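Local coordinates for uncharacterized protein (Bacteroides ovatus, PDB 4IRT), which is of unknown function but, as a BNR-repeat protein of beta-propeller type, is a putative neuraminidase, at residues L357-H369 against R378-G390. Residues are numbered along the deposited sequence; the frame is centred on the assembly and turned at random. Where two conformers were deposited one is given.
Sequences LTDFSVDAWEPSH and RKLHLFVQHTRQG
The indole of W365 lies along the backbone of F383 to Q385 and gives its N-H to F383 O. The bond from W365 NE1 to F383 O (2.8 Å) lies in the indole plane and in the carbonyl plane, on a lone pair. With CG anti to the backbone N (chi1 172°), the ring reaches from the turn back to the strand, and P367 N sits over one of its faces, toward the rim. On the returning limb of the loop, F383 N donates to S368 O at 3.0 Å. Beyond it, CB of H369 packs against CD2 of L382. V362 CG1 meets V384 CG1 at 4.0 Å, the side chains crossing at about a right angle; L357 and L382 meet likewise through their CD1 methyls.

H386 turns its ring edge to the loop: ND1 donates almost straight to S361 O (2.8 Å, 174°), approaching from above the carbonyl plane. Its NE2 shares a water with D363 OD2 and R388 NE, which links carboxylate to arginine without a direct salt bridge; a second water joins OD2 to Q389 N. A364 N, in the type II' turn V362-W365, donates to T387 O at 2.8 Å.

The loop climbs beside 381-385, reverses at the turn and comes back along this outermost strand of a three-stranded sheet, which pairs antiparallel with 401-407 on its other flank. I329 of strand 325-330, in the preceding four-stranded sheet, touches W365 and L382, placing the contact between consecutive propeller sheets.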
# COMPACT_ATOMS: atom_id res chain seq x y z
N LEU A 357 -4.61 -19.28 2.33
CA LEU A 357 -4.76 -19.23 0.88
C LEU A 357 -3.62 -19.97 0.16
O LEU A 357 -3.78 -20.32 -1.00
CB LEU A 357 -4.85 -17.79 0.39
CG LEU A 357 -5.89 -16.90 1.06
CD1 LEU A 357 -5.95 -15.54 0.41
CD2 LEU A 357 -7.25 -17.54 1.05
N THR A 358 -2.48 -20.18 0.83
CA THR A 358 -1.41 -21.01 0.31
C THR A 358 -1.12 -22.14 1.30
O THR A 358 -1.36 -22.01 2.49
CB THR A 358 -0.09 -20.24 0.07
OG1 THR A 358 0.40 -19.64 1.28
CG2 THR A 358 -0.26 -19.16 -1.03
N ASP A 359 -0.62 -23.24 0.78
CA ASP A 359 -0.23 -24.35 1.65
C ASP A 359 1.25 -24.27 2.00
O ASP A 359 1.74 -25.08 2.78
CB ASP A 359 -0.61 -25.71 1.03
CG ASP A 359 0.15 -26.03 -0.25
OD1 ASP A 359 1.21 -25.42 -0.52
OD2 ASP A 359 -0.32 -26.92 -1.00
N PHE A 360 1.94 -23.29 1.43
CA PHE A 360 3.38 -23.08 1.65
C PHE A 360 3.66 -21.72 2.29
O PHE A 360 2.89 -20.78 2.16
CB PHE A 360 4.18 -23.19 0.31
CG PHE A 360 3.72 -22.25 -0.76
CD1 PHE A 360 4.22 -20.97 -0.87
CD2 PHE A 360 2.75 -22.66 -1.69
CE1 PHE A 360 3.79 -20.10 -1.87
CE2 PHE A 360 2.31 -21.80 -2.69
CZ PHE A 360 2.83 -20.51 -2.78
N SER A 361 4.81 -21.64 2.96
CA SER A 361 5.29 -20.40 3.59
C SER A 361 5.79 -19.43 2.55
O SER A 361 6.52 -19.81 1.64
CB SER A 361 6.46 -20.70 4.53
OG SER A 361 7.11 -19.51 4.91
N VAL A 362 5.42 -18.17 2.71
CA VAL A 362 5.96 -17.07 1.91
C VAL A 362 6.88 -16.18 2.74
O VAL A 362 7.29 -15.11 2.28
CB VAL A 362 4.84 -16.24 1.25
CG1 VAL A 362 4.24 -16.99 0.07
CG2 VAL A 362 3.75 -15.84 2.26
N ASP A 363 7.20 -16.65 3.96
CA ASP A 363 8.13 -16.03 4.90
C ASP A 363 7.93 -14.51 5.11
O ASP A 363 6.97 -14.12 5.78
CB ASP A 363 9.57 -16.39 4.53
CG ASP A 363 10.58 -16.00 5.60
OD1 ASP A 363 10.22 -15.87 6.78
OD2 ASP A 363 11.74 -15.84 5.27
N ALA A 364 8.78 -13.68 4.52
CA ALA A 364 8.75 -12.21 4.79
C ALA A 364 7.74 -11.43 3.95
O ALA A 364 7.61 -10.21 4.09
CB ALA A 364 10.13 -11.63 4.57
N TRP A 365 7.04 -12.13 3.07
CA TRP A 365 6.00 -11.54 2.23
C TRP A 365 4.99 -10.72 3.05
O TRP A 365 4.61 -11.10 4.17
CB TRP A 365 5.25 -12.67 1.51
CG TRP A 365 4.01 -12.29 0.73
CD1 TRP A 365 3.98 -11.99 -0.59
CD2 TRP A 365 2.65 -12.28 1.17
NE1 TRP A 365 2.71 -11.75 -0.99
CE2 TRP A 365 1.86 -11.92 0.07
CE3 TRP A 365 2.02 -12.49 2.41
CZ2 TRP A 365 0.48 -11.80 0.14
CZ3 TRP A 365 0.64 -12.36 2.48
CH2 TRP A 365 -0.11 -12.04 1.34
N GLU A 366 4.64 -9.56 2.49
CA GLU A 366 3.45 -8.85 2.85
C GLU A 366 2.54 -8.72 1.65
O GLU A 366 2.99 -8.70 0.49
CB GLU A 366 3.77 -7.47 3.41
CG GLU A 366 4.75 -7.42 4.56
CD GLU A 366 4.94 -6.01 5.08
OE1 GLU A 366 5.39 -5.13 4.30
OE2 GLU A 366 4.68 -5.77 6.27
N PRO A 367 1.23 -8.59 1.88
CA PRO A 367 0.30 -8.48 0.76
C PRO A 367 0.29 -7.16 0.01
O PRO A 367 0.46 -6.08 0.60
CB PRO A 367 -1.08 -8.65 1.39
CG PRO A 367 -0.87 -8.29 2.85
CD PRO A 367 0.54 -8.64 3.19
N SER A 368 0.16 -7.29 -1.32
CA SER A 368 -0.29 -6.20 -2.18
C SER A 368 -1.29 -6.84 -3.16
O SER A 368 -1.21 -8.06 -3.46
CB SER A 368 0.87 -5.48 -2.90
OG SER A 368 1.71 -6.39 -3.60
N HIS A 369 -2.26 -6.06 -3.62
CA HIS A 369 -3.36 -6.59 -4.43
C HIS A 369 -3.77 -5.65 -5.55
O HIS A 369 -3.39 -4.46 -5.57
CB HIS A 369 -4.58 -6.89 -3.52
CG HIS A 369 -5.42 -5.69 -3.15
ND1 HIS A 369 -5.09 -4.81 -2.15
CD2 HIS A 369 -6.63 -5.29 -3.62
CE1 HIS A 369 -6.04 -3.90 -2.03
NE2 HIS A 369 -6.98 -4.16 -2.92
N ARG A 378 -14.96 -6.79 -8.56
CA ARG A 378 -15.06 -7.53 -7.30
C ARG A 378 -14.35 -8.87 -7.31
O ARG A 378 -14.87 -9.86 -6.80
CB ARG A 378 -16.54 -7.68 -6.87
CG ARG A 378 -17.19 -6.34 -6.58
CD ARG A 378 -16.74 -5.84 -5.23
NE ARG A 378 -17.49 -4.64 -4.87
CZ ARG A 378 -17.10 -3.40 -5.09
NH1 ARG A 378 -15.91 -3.14 -5.64
NH2 ARG A 378 -17.90 -2.41 -4.74
N LYS A 379 -13.15 -8.88 -7.87
CA LYS A 379 -12.23 -10.02 -7.78
C LYS A 379 -11.01 -9.58 -7.01
O LYS A 379 -10.58 -8.42 -7.14
CB LYS A 379 -11.81 -10.47 -9.17
CG LYS A 379 -12.93 -11.14 -9.94
CD LYS A 379 -12.50 -11.39 -11.38
CE LYS A 379 -13.49 -12.30 -12.09
NZ LYS A 379 -12.95 -12.76 -13.39
N LEU A 380 -10.51 -10.48 -6.15
CA LEU A 380 -9.32 -10.21 -5.33
C LEU A 380 -8.16 -11.04 -5.84
O LEU A 380 -8.14 -12.29 -5.69
CB LEU A 380 -9.57 -10.56 -3.86
CG LEU A 380 -8.45 -10.32 -2.84
CD1 LEU A 380 -8.06 -8.84 -2.87
CD2 LEU A 380 -8.90 -10.74 -1.45
N HIS A 381 -7.21 -10.35 -6.44
CA HIS A 381 -5.98 -10.95 -6.95
C HIS A 381 -4.85 -10.38 -6.14
O HIS A 381 -4.75 -9.15 -5.96
CB HIS A 381 -5.79 -10.63 -8.42
CG HIS A 381 -6.71 -11.39 -9.33
ND1 HIS A 381 -6.51 -11.45 -10.69
CD2 HIS A 381 -7.85 -12.11 -9.09
CE1 HIS A 381 -7.47 -12.17 -11.26
NE2 HIS A 381 -8.30 -12.58 -10.31
N LEU A 382 -4.03 -11.28 -5.62
CA LEU A 382 -2.88 -10.95 -4.80
C LEU A 382 -1.57 -11.26 -5.51
O LEU A 382 -1.41 -12.32 -6.17
CB LEU A 382 -2.94 -11.74 -3.49
CG LEU A 382 -4.14 -11.56 -2.58
CD1 LEU A 382 -4.17 -12.59 -1.45
CD2 LEU A 382 -4.09 -10.16 -1.99
N PHE A 383 -0.59 -10.37 -5.31
CA PHE A 383 0.81 -10.59 -5.65
C PHE A 383 1.42 -11.48 -4.58
O PHE A 383 1.55 -11.08 -3.42
CB PHE A 383 1.56 -9.24 -5.71
CG PHE A 383 3.00 -9.33 -6.23
CD1 PHE A 383 4.01 -9.92 -5.47
CD2 PHE A 383 3.35 -8.81 -7.48
CE1 PHE A 383 5.34 -10.01 -5.94
CE2 PHE A 383 4.66 -8.88 -7.94
CZ PHE A 383 5.67 -9.49 -7.18
N VAL A 384 1.81 -12.69 -4.95
CA VAL A 384 2.29 -13.69 -3.99
C VAL A 384 3.67 -14.20 -4.43
O VAL A 384 3.83 -14.67 -5.54
CB VAL A 384 1.29 -14.84 -3.87
CG1 VAL A 384 1.84 -15.97 -3.01
CG2 VAL A 384 -0.01 -14.33 -3.26
N GLN A 385 4.63 -14.14 -3.52
CA GLN A 385 6.00 -14.61 -3.75
C GLN A 385 6.65 -14.83 -2.39
O GLN A 385 6.54 -13.98 -1.51
CB GLN A 385 6.82 -13.55 -4.49
CG GLN A 385 8.19 -14.03 -4.85
CD GLN A 385 9.14 -12.96 -5.27
OE1 GLN A 385 8.91 -11.77 -5.07
NE2 GLN A 385 10.24 -13.38 -5.87
N HIS A 386 7.30 -15.97 -2.24
CA HIS A 386 8.13 -16.22 -1.05
C HIS A 386 9.37 -15.32 -1.11
O HIS A 386 10.10 -15.35 -2.09
CB HIS A 386 8.60 -17.67 -1.09
CG HIS A 386 9.50 -18.03 0.04
ND1 HIS A 386 9.07 -18.74 1.14
CD2 HIS A 386 10.81 -17.76 0.25
CE1 HIS A 386 10.09 -18.91 1.97
NE2 HIS A 386 11.16 -18.34 1.44
N THR A 387 9.62 -14.56 -0.05
CA THR A 387 10.82 -13.77 0.07
C THR A 387 11.36 -13.87 1.50
O THR A 387 10.62 -14.19 2.43
CB THR A 387 10.59 -12.26 -0.27
OG1 THR A 387 9.60 -11.73 0.62
CG2 THR A 387 10.11 -12.07 -1.67
N ARG A 388 12.64 -13.53 1.66
CA ARG A 388 13.32 -13.56 2.95
C ARG A 388 13.63 -12.13 3.40
O ARG A 388 13.72 -11.23 2.57
CB ARG A 388 14.61 -14.39 2.86
CG ARG A 388 15.25 -14.68 4.21
CD ARG A 388 16.22 -15.86 4.22
NE ARG A 388 15.62 -17.11 3.74
CZ ARG A 388 16.25 -18.27 3.66
NH1 ARG A 388 17.52 -18.35 4.04
NH2 ARG A 388 15.63 -19.34 3.17
N GLN A 389 13.78 -11.95 4.71
CA GLN A 389 14.28 -10.71 5.29
C GLN A 389 15.80 -10.77 5.31
O GLN A 389 16.39 -11.33 6.25
CB GLN A 389 13.80 -10.58 6.74
CG GLN A 389 14.42 -9.44 7.53
CD GLN A 389 13.46 -8.28 7.72
OE1 GLN A 389 13.23 -7.83 8.85
NE2 GLN A 389 12.89 -7.81 6.62
N GLY A 390 16.44 -10.18 4.29
CA GLY A 390 17.90 -10.24 4.13
C GLY A 390 18.67 -9.13 4.84
O GLY A 390 19.44 -9.38 5.76
O HOH W 1 13.17 -13.95 6.56
O HOH W 2 13.00 -17.53 3.42